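Local coordinates for sensor protein kinase WalK (Staphylococcus aureus, PDB 4YWZ) that probably senses an extracellular signal as the receptor domain of an essential histidine kinase, which passes it on by phosphotransfer to its response regulator WalR, at residues L11-K16 / S138-Y144; I19-K24 / W118-I122; I59-I65 / I131-E137. The protein carries 1 engineered substitution. One frame throughout, in Å; residues are numbered along the deposited sequence.

How the interactions relate
Two of the three contacts use helix 7-37. Interaction 1 packs its N-terminal part against the start of helix 141-149. Interaction 2, with its centre about 12 Å away, packs the next turns of the same helix on strand 114-126. Interaction 3 pairs two strands of the central antiparallel sheet, and its centre is about 9 Å from that of interaction 2. Strands 114-126 and 129-138 are neighbours there, joined by Ile-134 N to Ile-122 O at 2.8 Å. Trp-118 O and Ser-138 N, 2.9 Å apart, tie interaction 2 to interaction 1. Interactions 1 and 2 also reach the second subunit through the long helix; interaction 3 does not.

Interaction 1 of 3, residues L11-K16 / S138-Y144; sequences LLDNFK and SKINDVY
Phe-15 lays its ring against Ile-140 and Val-143, which both lie on one side of its plane; this is the tight part of the contact. Its CG lies anti to the backbone N (chi1 180°), which sends the ring across to residues 138-143. Ile-140 CA sits over one face, 3.9 Å from the Phe-15 ring centroid, as a CH-pi contact. Ser-138 OG meets the ring at its edge, in plane, 3.5 Å from Phe-15 CE1. That hydroxyl has its polar partner elsewhere, in Trp-118 O. Val-143 splits its two methyls. Val-143 CG2 touches Phe-15 CD2 at 3.6 Å, while Val-143 CG1 reaches Leu-12 CD2 at 3.7 Å and also meets Leu-11 CB.

Leu-12 marks the change to the looser side. Leu-12 CD2 lies over a face of the Tyr-144 ring, 4.0 Å from the centroid, and the two side chains cross at about a right angle. Beyond it, water makes the link. One water accepts from Lys-16 NZ at 3.1 Å and is 3.0 Å from Tyr-144 OH. The extended Lys-16 chain comes nearest Ile-140 with its CE, at CD1.

The contact brings helix 141-149 against the N-terminal part of helix 7-37, just after strand 129-138 ends. Strand 114-126 lies alongside, with Trp-118 against Lys-16 and Ile-140. Leu-105 of strand 102-109 touches Ile-140 and Tyr-144, and Leu-11 packs on Tyr-22 of the second subunit.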
loop_
_atom_site.group_PDB
_atom_site.type_symbol
_atom_site.label_atom_id
_atom_site.label_comp_id
_atom_site.label_asym_id
_atom_site.label_seq_id
_atom_site.Cartn_x
_atom_site.Cartn_y
_atom_site.Cartn_z
ATOM N N LEU A 11 -6.593 -0.506 8.159
ATOM C CA LEU A 11 -5.338 -0.395 7.435
ATOM C C LEU A 11 -4.688 -1.766 7.354
ATOM O O LEU A 11 -4.122 -2.079 6.300
ATOM C CB LEU A 11 -4.431 0.610 8.045
ATOM C CG LEU A 11 -4.964 2.055 8.001
ATOM C CD1 LEU A 11 -3.918 2.884 8.685
ATOM C CD2 LEU A 11 -5.153 2.472 6.560
ATOM N N LEU A 12 -4.742 -2.544 8.445
ATOM C CA LEU A 12 -4.138 -3.902 8.358
ATOM C C LEU A 12 -4.909 -4.754 7.393
ATOM O O LEU A 12 -4.311 -5.460 6.562
ATOM C CB LEU A 12 -4.090 -4.516 9.781
ATOM C CG LEU A 12 -3.109 -3.774 10.692
ATOM C CD1 LEU A 12 -3.339 -4.207 12.158
ATOM C CD2 LEU A 12 -1.670 -4.021 10.391
ATOM N N ASP A 13 -6.222 -4.711 7.434
ATOM C CA ASP A 13 -7.032 -5.485 6.476
ATOM C C ASP A 13 -6.792 -5.062 5.061
ATOM O O ASP A 13 -6.721 -5.876 4.216
ATOM C CB ASP A 13 -8.525 -5.344 6.753
ATOM C CG ASP A 13 -9.005 -6.091 7.999
ATOM O OD1 ASP A 13 -8.316 -6.937 8.583
ATOM O OD2 ASP A 13 -10.104 -5.771 8.394
ATOM N N ASN A 14 -6.608 -3.758 4.775
ATOM C CA ASN A 14 -6.377 -3.324 3.442
ATOM C C ASN A 14 -4.996 -3.844 2.945
ATOM O O ASN A 14 -4.821 -4.317 1.779
ATOM C CB ASN A 14 -6.304 -1.770 3.313
ATOM C CG ASN A 14 -7.541 -1.052 3.651
ATOM O OD1 ASN A 14 -8.628 -1.587 3.591
ATOM N ND2 ASN A 14 -7.373 0.266 4.007
ATOM N N PHE A 15 -3.980 -3.772 3.844
ATOM C CA PHE A 15 -2.636 -4.266 3.491
ATOM C C PHE A 15 -2.706 -5.772 3.089
ATOM O O PHE A 15 -2.144 -6.139 2.061
ATOM C CB PHE A 15 -1.718 -4.117 4.689
ATOM C CG PHE A 15 -0.312 -4.590 4.447
ATOM C CD1 PHE A 15 0.010 -5.905 4.659
ATOM C CD2 PHE A 15 0.702 -3.717 4.083
ATOM C CE1 PHE A 15 1.314 -6.389 4.438
ATOM C CE2 PHE A 15 1.968 -4.165 3.878
ATOM C CZ PHE A 15 2.270 -5.517 4.036
ATOM N N LYS A 16 -3.380 -6.571 3.910
ATOM C CA LYS A 16 -3.495 -8.065 3.708
ATOM C C LYS A 16 -4.272 -8.337 2.432
ATOM O O LYS A 16 -3.853 -9.136 1.585
ATOM C CB LYS A 16 -4.129 -8.721 4.891
ATOM C CG LYS A 16 -3.249 -8.685 6.131
ATOM C CD LYS A 16 -4.029 -9.229 7.299
ATOM C CE LYS A 16 -3.224 -9.146 8.530
ATOM N NZ LYS A 16 -3.916 -9.729 9.712
ATOM N N SER A 138 5.734 -10.402 3.925
ATOM C CA SER A 138 5.292 -9.051 3.559
ATOM C C SER A 138 5.540 -8.112 4.705
ATOM O O SER A 138 5.444 -8.446 5.899
ATOM C CB SER A 138 3.863 -9.122 3.047
ATOM O OG SER A 138 2.983 -9.404 4.056
ATOM N N LYS A 139 5.826 -6.861 4.311
ATOM C CA LYS A 139 6.307 -5.830 5.257
ATOM C C LYS A 139 5.184 -5.111 5.964
ATOM O O LYS A 139 5.028 -3.849 5.932
ATOM C CB LYS A 139 7.175 -4.872 4.478
ATOM C CG LYS A 139 8.422 -5.442 3.848
ATOM C CD LYS A 139 9.171 -4.418 3.061
ATOM C CE LYS A 139 10.361 -5.069 2.415
ATOM N NZ LYS A 139 11.270 -4.162 1.632
ATOM N N ILE A 140 4.386 -5.845 6.717
ATOM C CA ILE A 140 3.265 -5.281 7.450
ATOM C C ILE A 140 3.702 -4.244 8.544
ATOM O O ILE A 140 2.845 -3.457 8.974
ATOM C CB ILE A 140 2.363 -6.366 8.054
ATOM C CG1 ILE A 140 0.959 -5.879 8.258
ATOM C CG2 ILE A 140 2.969 -6.990 9.299
ATOM C CD1 ILE A 140 -0.038 -6.977 8.393
ATOM N N ASN A 141 4.987 -4.302 8.927
ATOM C CA ASN A 141 5.484 -3.369 9.949
ATOM C C ASN A 141 5.425 -1.988 9.406
ATOM O O ASN A 141 5.318 -1.039 10.216
ATOM C CB ASN A 141 6.880 -3.651 10.425
ATOM C CG ASN A 141 7.030 -3.257 11.857
ATOM O OD1 ASN A 141 6.086 -3.370 12.605
ATOM N ND2 ASN A 141 8.134 -2.611 12.157
ATOM N N ASP A 142 5.358 -1.791 8.079
ATOM C CA ASP A 142 5.185 -0.453 7.591
ATOM C C ASP A 142 3.851 0.158 8.024
ATOM O O ASP A 142 3.815 1.392 8.235
ATOM C CB ASP A 142 5.351 -0.400 6.056
ATOM C CG ASP A 142 6.844 -0.580 5.519
ATOM O OD1 ASP A 142 7.861 -0.291 6.228
ATOM O OD2 ASP A 142 6.889 -0.855 4.281
ATOM N N VAL A 143 2.746 -0.636 8.169
ATOM C CA VAL A 143 1.448 -0.221 8.690
ATOM C C VAL A 143 1.584 0.181 10.172
ATOM O O VAL A 143 1.227 1.271 10.568
ATOM C CB VAL A 143 0.349 -1.271 8.506
ATOM C CG1 VAL A 143 -0.900 -0.695 9.047
ATOM C CG2 VAL A 143 0.293 -1.649 6.974
ATOM N N TYR A 144 2.145 -0.724 10.983
ATOM C CA TYR A 144 2.348 -0.419 12.401
ATOM C C TYR A 144 3.194 0.788 12.632
ATOM O O TYR A 144 2.869 1.634 13.499
ATOM C CB TYR A 144 2.895 -1.684 13.085
ATOM C CG TYR A 144 1.935 -2.868 13.163
ATOM C CD1 TYR A 144 0.834 -2.892 14.043
ATOM C CD2 TYR A 144 2.146 -3.960 12.420
ATOM C CE1 TYR A 144 0.026 -4.032 14.096
ATOM C CE2 TYR A 144 1.323 -5.101 12.498
ATOM C CZ TYR A 144 0.304 -5.119 13.331
ATOM O OH TYR A 144 -0.478 -6.237 13.348
HETATM O O HOH W 1 -2.185 -7.997 11.620
#

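Interaction 2 of 3, residues I19-K24 / W118-I122; sequences ITQYAK and WVYNI
Two aromatic side chains of strand 118-122, Trp-118 and Tyr-120, receive methyl groups of Ile-19, Thr-20 and Ala-23 on helix 19-24. The CH-pi contact is made by Thr-20. Thr-20 CG2 stands over one face of the Tyr-120 ring, 4.1 Å from the centroid and 24° off the ring normal. Thr-20 CG2 also meets the Trp-118 ring in plane at its edge, 3.9 Å from Trp-118 CH2. This methyl is anti to the carbonyl carbon, while OG1 (chi1 66°) turns back to Lys-17 O.

The remaining apolar contacts run along the helix. Ile-19 CG2 lies 3.8 Å from Trp-118 CZ3, also at the indole edge. Ala-23 CB touches Tyr-120 CE2 at 3.7 Å and, more loosely, Ile-122 CG2. The Lys-24 and Ile-122 side chains cross at about a right angle, with CD of Lys-24 nearest CD1 of Ile-122.

This is the long N-terminal helix of a Cache-type sensor domain, laid against its central antiparallel sheet. The axes of helix 19-24 and strand 118-122 come within 9.6 Å, and their N-to-C directions differ by 32°.

One water links the two segments, donating to Thr-20 O at 2.7 Å and lying 2.8 Å from Tyr-120 OH. The hydroxyl also bonds Ser-101 OG. Trp-118 NE1 points elsewhere, to Asp-103 OD2, and Lys-24 NZ forms a salt bridge with Glu-27.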
loop_
_atom_site.group_PDB
_atom_site.type_symbol
_atom_site.label_atom_id
_atom_site.label_comp_id
_atom_site.label_asym_id
_atom_site.label_seq_id
_atom_site.Cartn_x
_atom_site.Cartn_y
_atom_site.Cartn_z
ATOM N N ILE A 19 -1.979 -7.771 -0.674
ATOM C CA ILE A 19 -1.031 -8.858 -0.825
ATOM C C ILE A 19 -1.815 -10.075 -1.413
ATOM O O ILE A 19 -1.292 -10.742 -2.293
ATOM C CB ILE A 19 -0.390 -9.239 0.489
ATOM C CG1 ILE A 19 0.545 -8.138 1.066
ATOM C CG2 ILE A 19 0.384 -10.535 0.370
ATOM C CD1 ILE A 19 1.569 -7.619 0.131
ATOM N N THR A 20 -2.930 -10.413 -0.806
ATOM C CA THR A 20 -3.672 -11.614 -1.251
ATOM C C THR A 20 -4.158 -11.536 -2.715
ATOM O O THR A 20 -4.134 -12.538 -3.447
ATOM C CB THR A 20 -4.855 -11.978 -0.366
ATOM O OG1 THR A 20 -5.852 -10.986 -0.436
ATOM C CG2 THR A 20 -4.477 -12.060 1.078
ATOM N N GLN A 21 -4.607 -10.345 -3.149
ATOM C CA GLN A 21 -5.062 -10.191 -4.535
ATOM C C GLN A 21 -3.830 -10.302 -5.464
ATOM O O GLN A 21 -3.913 -10.912 -6.538
ATOM C CB GLN A 21 -5.828 -8.879 -4.672
ATOM C CG GLN A 21 -7.151 -8.884 -3.996
ATOM C CD GLN A 21 -7.853 -7.535 -4.017
ATOM O OE1 GLN A 21 -7.197 -6.542 -3.971
ATOM N NE2 GLN A 21 -9.176 -7.525 -4.049
ATOM N N TYR A 22 -2.654 -9.692 -5.123
ATOM C CA TYR A 22 -1.459 -9.896 -5.926
ATOM C C TYR A 22 -1.058 -11.385 -5.985
ATOM O O TYR A 22 -0.657 -11.937 -7.059
ATOM C CB TYR A 22 -0.272 -9.098 -5.417
ATOM C CG TYR A 22 -0.165 -7.726 -6.009
ATOM C CD1 TYR A 22 0.290 -7.532 -7.306
ATOM C CD2 TYR A 22 -0.416 -6.577 -5.219
ATOM C CE1 TYR A 22 0.326 -6.218 -7.891
ATOM C CE2 TYR A 22 -0.317 -5.290 -5.757
ATOM C CZ TYR A 22 0.065 -5.106 -7.096
ATOM O OH TYR A 22 0.147 -3.777 -7.626
ATOM N N ALA A 23 -1.078 -12.037 -4.798
ATOM C CA ALA A 23 -0.574 -13.392 -4.723
ATOM C C ALA A 23 -1.481 -14.320 -5.594
ATOM O O ALA A 23 -0.999 -15.254 -6.156
ATOM C CB ALA A 23 -0.606 -13.874 -3.298
ATOM N N LYS A 24 -2.760 -14.044 -5.617
ATOM C CA LYS A 24 -3.719 -14.867 -6.401
ATOM C C LYS A 24 -3.346 -14.770 -7.864
ATOM O O LYS A 24 -3.360 -15.734 -8.590
ATOM C CB LYS A 24 -5.147 -14.454 -6.185
ATOM C CG LYS A 24 -6.141 -15.352 -6.975
ATOM C CD LYS A 24 -5.923 -16.855 -6.839
ATOM C CE LYS A 24 -7.134 -17.642 -7.405
ATOM N NZ LYS A 24 -6.894 -19.067 -7.053
ATOM N N TRP A 118 4.230 -10.351 8.051
ATOM C CA TRP A 118 3.050 -11.112 7.814
ATOM C C TRP A 118 3.427 -12.158 6.792
ATOM O O TRP A 118 3.855 -11.869 5.657
ATOM C CB TRP A 118 1.882 -10.255 7.293
ATOM C CG TRP A 118 0.581 -10.947 7.213
ATOM C CD1 TRP A 118 -0.047 -11.573 8.218
ATOM C CD2 TRP A 118 -0.279 -11.098 6.052
ATOM N NE1 TRP A 118 -1.273 -12.121 7.780
ATOM C CE2 TRP A 118 -1.418 -11.857 6.460
ATOM C CE3 TRP A 118 -0.172 -10.728 4.722
ATOM C CZ2 TRP A 118 -2.461 -12.168 5.584
ATOM C CZ3 TRP A 118 -1.184 -11.094 3.837
ATOM C CH2 TRP A 118 -2.296 -11.817 4.284
ATOM N N VAL A 119 3.167 -13.434 7.129
ATOM C CA VAL A 119 3.506 -14.561 6.275
ATOM C C VAL A 119 2.179 -15.098 5.714
ATOM O O VAL A 119 1.185 -15.316 6.437
ATOM C CB VAL A 119 4.144 -15.746 7.048
ATOM C CG1 VAL A 119 4.205 -17.051 6.216
ATOM C CG2 VAL A 119 5.488 -15.308 7.623
ATOM N N TYR A 120 2.128 -15.152 4.375
ATOM C CA TYR A 120 0.945 -15.656 3.602
ATOM C C TYR A 120 1.450 -16.777 2.731
ATOM O O TYR A 120 2.398 -16.676 1.950
ATOM C CB TYR A 120 0.358 -14.522 2.798
ATOM C CG TYR A 120 -0.839 -14.926 1.962
ATOM C CD1 TYR A 120 -2.015 -15.141 2.598
ATOM C CD2 TYR A 120 -0.746 -15.058 0.608
ATOM C CE1 TYR A 120 -3.166 -15.522 1.879
ATOM C CE2 TYR A 120 -1.844 -15.421 -0.148
ATOM C CZ TYR A 120 -3.007 -15.688 0.514
ATOM O OH TYR A 120 -4.185 -16.056 -0.217
ATOM N N ASN A 121 0.722 -17.895 2.772
ATOM C CA ASN A 121 0.916 -18.989 1.907
ATOM C C ASN A 121 -0.362 -19.225 1.027
ATOM O O ASN A 121 -1.488 -19.220 1.532
ATOM C CB ASN A 121 1.066 -20.269 2.723
ATOM C CG ASN A 121 2.367 -20.345 3.457
ATOM O OD1 ASN A 121 3.403 -20.308 2.827
ATOM N ND2 ASN A 121 2.311 -20.441 4.731
ATOM N N ILE A 122 -0.092 -19.377 -0.262
ATOM C CA ILE A 122 -1.144 -19.788 -1.225
ATOM C C ILE A 122 -0.657 -20.962 -2.034
ATOM O O ILE A 122 0.369 -20.946 -2.687
ATOM C CB ILE A 122 -1.661 -18.629 -2.114
ATOM C CG1 ILE A 122 -2.768 -19.182 -3.051
ATOM C CG2 ILE A 122 -0.568 -17.916 -2.844
ATOM C CD1 ILE A 122 -3.505 -18.118 -3.834
HETATM O O HOH W 2 -4.635 -15.127 -2.823
#

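Interaction 3 of 3, residues I59-I65 / I131-E137; sequences IGEIRFI and IGNIYIE
Arg-63 and Tyr-135 leave their strands on the same face, and their torsions lay them side by side. Arg-63 has CG anti to the carbonyl carbon (chi1 -54°) and is extended from there to NE. Tyr-135 has CG anti to the backbone N (chi1 166°). Tyr-135 CE1 comes over one face of the guanidinium, 3.8 Å from Arg-63 CZ, with the two planes 24° apart.

Glu-61 is on this face too, gripped side-on by Arg-63. Arg-63 NE gives Glu-61 OE2 a nearly straight bond of 2.9 Å. Glu-61 OE2 lies in the guanidinium plane, while Arg-63 NE stands above the Glu-61 carboxylate plane. NH2 of Arg-63 bonds Glu-61 OE1. Tyr-135 OH donates to the anti lone pair of Glu-137 OE2 at 2.6 Å. A water donates to both Glu-61 OE1 and Glu-137 OE1, and another bridges Arg-63 NH1 and Tyr-135 OH.

The backbones pair as neighbouring strands 59-66 and 129-138 in the antiparallel sheet of the Cache-type domain, with 129-138 in the middle. Arg-63 and Tyr-135 form a hydrogen-bonded pair, with Arg-63 N 2.9 Å from Tyr-135 O. At one end is a classic beta bulge: Gly-60 N and Glu-61 N both donate to Glu-137 O, at 2.7 and 3.3 Å. On the other face, turned to helix 7-37, Ile-62 CG2 meets Ile-134 CG2 at 3.8 Å.

Glu-61 and Glu-137 are buried, and their OE1 atoms are 4.3 Å apart. The water between them probably eases this repulsion. Thr-74 and Asn-79 bond Glu-61; Tyr-110 and Lys-108 hold Glu-137. Arg-63 NH2 is in a long salt bridge with Glu-137 OE2, through charge alone. Arg-63 beside both carboxylates, and Lys-108 at Glu-137, would probably help keep them ionised; the neutral donors add hydrogen bonds.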
loop_
_atom_site.group_PDB
_atom_site.type_symbol
_atom_site.label_atom_id
_atom_site.label_comp_id
_atom_site.label_asym_id
_atom_site.label_seq_id
_atom_site.Cartn_x
_atom_site.Cartn_y
_atom_site.Cartn_z
ATOM N N ILE A 59 6.334 -6.346 -0.467
ATOM C CA ILE A 59 6.786 -7.749 -0.374
ATOM C C ILE A 59 8.269 -7.806 -0.064
ATOM O O ILE A 59 9.130 -7.170 -0.759
ATOM C CB ILE A 59 6.429 -8.479 -1.653
ATOM C CG1 ILE A 59 4.902 -8.683 -1.639
ATOM C CG2 ILE A 59 7.177 -9.850 -1.683
ATOM C CD1 ILE A 59 4.337 -9.485 -2.747
ATOM N N GLY A 60 8.621 -8.539 0.999
ATOM C CA GLY A 60 9.995 -8.820 1.397
ATOM C C GLY A 60 10.661 -9.901 0.560
ATOM O O GLY A 60 11.702 -9.707 -0.044
ATOM N N GLU A 61 10.013 -11.060 0.500
ATOM C CA GLU A 61 10.523 -12.224 -0.225
ATOM C C GLU A 61 9.363 -13.119 -0.644
ATOM O O GLU A 61 8.364 -13.141 0.041
ATOM C CB GLU A 61 11.356 -13.031 0.696
ATOM C CG GLU A 61 12.143 -14.173 0.006
ATOM C CD GLU A 61 13.022 -15.002 0.967
ATOM O OE1 GLU A 61 13.061 -14.771 2.189
ATOM O OE2 GLU A 61 13.607 -15.984 0.493
ATOM N N ILE A 62 9.490 -13.736 -1.816
ATOM C CA ILE A 62 8.564 -14.773 -2.237
ATOM C C ILE A 62 9.429 -16.003 -2.431
ATOM O O ILE A 62 10.514 -15.947 -3.072
ATOM C CB ILE A 62 7.807 -14.432 -3.514
ATOM C CG1 ILE A 62 7.129 -13.057 -3.419
ATOM C CG2 ILE A 62 6.831 -15.581 -3.813
ATOM C CD1 ILE A 62 6.397 -12.623 -4.698
ATOM N N ARG A 63 8.935 -17.210 -1.982
ATOM C CA ARG A 63 9.558 -18.497 -2.309
ATOM C C ARG A 63 8.483 -19.365 -2.988
ATOM O O ARG A 63 7.301 -19.263 -2.695
ATOM C CB ARG A 63 10.043 -19.224 -1.116
ATOM C CG ARG A 63 11.008 -18.388 -0.229
ATOM C CD ARG A 63 11.434 -19.038 1.059
ATOM N NE ARG A 63 12.253 -18.114 1.844
ATOM C CZ ARG A 63 12.432 -18.202 3.160
ATOM N NH1 ARG A 63 11.965 -19.277 3.856
ATOM N NH2 ARG A 63 13.123 -17.240 3.780
ATOM N N PHE A 64 8.923 -20.205 -3.900
ATOM C CA PHE A 64 8.126 -21.303 -4.438
ATOM C C PHE A 64 8.720 -22.626 -3.956
ATOM O O PHE A 64 9.895 -22.878 -4.032
ATOM C CB PHE A 64 8.024 -21.263 -5.969
ATOM C CG PHE A 64 7.206 -22.418 -6.534
ATOM C CD1 PHE A 64 5.857 -22.408 -6.469
ATOM C CD2 PHE A 64 7.878 -23.598 -6.995
ATOM C CE1 PHE A 64 5.084 -23.523 -6.895
ATOM C CE2 PHE A 64 7.092 -24.706 -7.388
ATOM C CZ PHE A 64 5.724 -24.620 -7.370
ATOM N N ILE A 65 7.839 -23.408 -3.344
ATOM C CA ILE A 65 8.121 -24.633 -2.619
ATOM C C ILE A 65 7.302 -25.768 -3.261
ATOM O O ILE A 65 6.077 -25.628 -3.494
ATOM C CB ILE A 65 7.806 -24.503 -1.120
ATOM C CG1 ILE A 65 8.687 -23.388 -0.521
ATOM C CG2 ILE A 65 7.963 -25.853 -0.426
ATOM C CD1 ILE A 65 8.048 -22.815 0.670
ATOM N N ILE A 131 0.473 -28.459 -6.677
ATOM C CA ILE A 131 1.802 -28.719 -7.156
ATOM C C ILE A 131 2.947 -28.087 -6.363
ATOM O O ILE A 131 4.182 -28.313 -6.614
ATOM C CB ILE A 131 1.997 -28.280 -8.618
ATOM C CG1 ILE A 131 1.754 -26.772 -8.813
ATOM C CG2 ILE A 131 1.109 -29.046 -9.534
ATOM C CD1 ILE A 131 2.640 -26.133 -9.875
ATOM N N GLY A 132 2.528 -27.207 -5.447
ATOM C CA GLY A 132 3.558 -26.365 -4.713
ATOM C C GLY A 132 2.854 -25.286 -3.986
ATOM O O GLY A 132 1.630 -25.306 -3.886
ATOM N N ASN A 133 3.626 -24.411 -3.347
ATOM C CA ASN A 133 3.112 -23.392 -2.513
ATOM C C ASN A 133 3.940 -22.125 -2.695
ATOM O O ASN A 133 5.170 -22.209 -2.827
ATOM C CB ASN A 133 3.162 -23.808 -1.031
ATOM C CG ASN A 133 2.697 -22.728 -0.099
ATOM O OD1 ASN A 133 1.520 -22.450 0.007
ATOM N ND2 ASN A 133 3.691 -22.064 0.568
ATOM N N ILE A 134 3.215 -21.012 -2.728
ATOM C CA ILE A 134 3.854 -19.689 -2.779
ATOM C C ILE A 134 3.867 -19.209 -1.321
ATOM O O ILE A 134 2.804 -19.083 -0.670
ATOM C CB ILE A 134 2.993 -18.702 -3.645
ATOM C CG1 ILE A 134 3.064 -19.123 -5.117
ATOM C CG2 ILE A 134 3.437 -17.240 -3.387
ATOM C CD1 ILE A 134 1.964 -18.466 -5.966
ATOM N N TYR A 135 5.050 -18.935 -0.765
ATOM C CA TYR A 135 5.256 -18.405 0.557
ATOM C C TYR A 135 5.732 -16.943 0.408
ATOM O O TYR A 135 6.654 -16.690 -0.339
ATOM C CB TYR A 135 6.396 -19.215 1.190
ATOM C CG TYR A 135 7.023 -18.653 2.463
ATOM C CD1 TYR A 135 8.117 -17.850 2.367
ATOM C CD2 TYR A 135 6.562 -19.009 3.721
ATOM C CE1 TYR A 135 8.755 -17.361 3.515
ATOM C CE2 TYR A 135 7.199 -18.586 4.859
ATOM C CZ TYR A 135 8.287 -17.699 4.730
ATOM O OH TYR A 135 8.933 -17.163 5.846
ATOM N N ILE A 136 5.075 -16.051 1.091
ATOM C CA ILE A 136 5.347 -14.617 0.996
ATOM C C ILE A 136 5.583 -14.082 2.394
ATOM O O ILE A 136 4.813 -14.297 3.308
ATOM C CB ILE A 136 4.215 -13.875 0.347
ATOM C CG1 ILE A 136 4.001 -14.359 -1.057
ATOM C CG2 ILE A 136 4.470 -12.364 0.368
ATOM C CD1 ILE A 136 2.792 -13.760 -1.711
ATOM N N GLU A 137 6.720 -13.354 2.549
ATOM C CA GLU A 137 6.979 -12.459 3.741
ATOM C C GLU A 137 6.701 -11.033 3.261
ATOM O O GLU A 137 7.283 -10.566 2.249
ATOM C CB GLU A 137 8.413 -12.550 4.267
ATOM C CG GLU A 137 8.722 -13.877 4.875
ATOM C CD GLU A 137 10.181 -14.004 5.442
ATOM O OE1 GLU A 137 10.917 -12.973 5.409
ATOM O OE2 GLU A 137 10.528 -15.172 5.737
HETATM O O HOH W 3 12.960 -12.724 3.785
HETATM O O HOH W 4 11.179 -18.790 6.732
#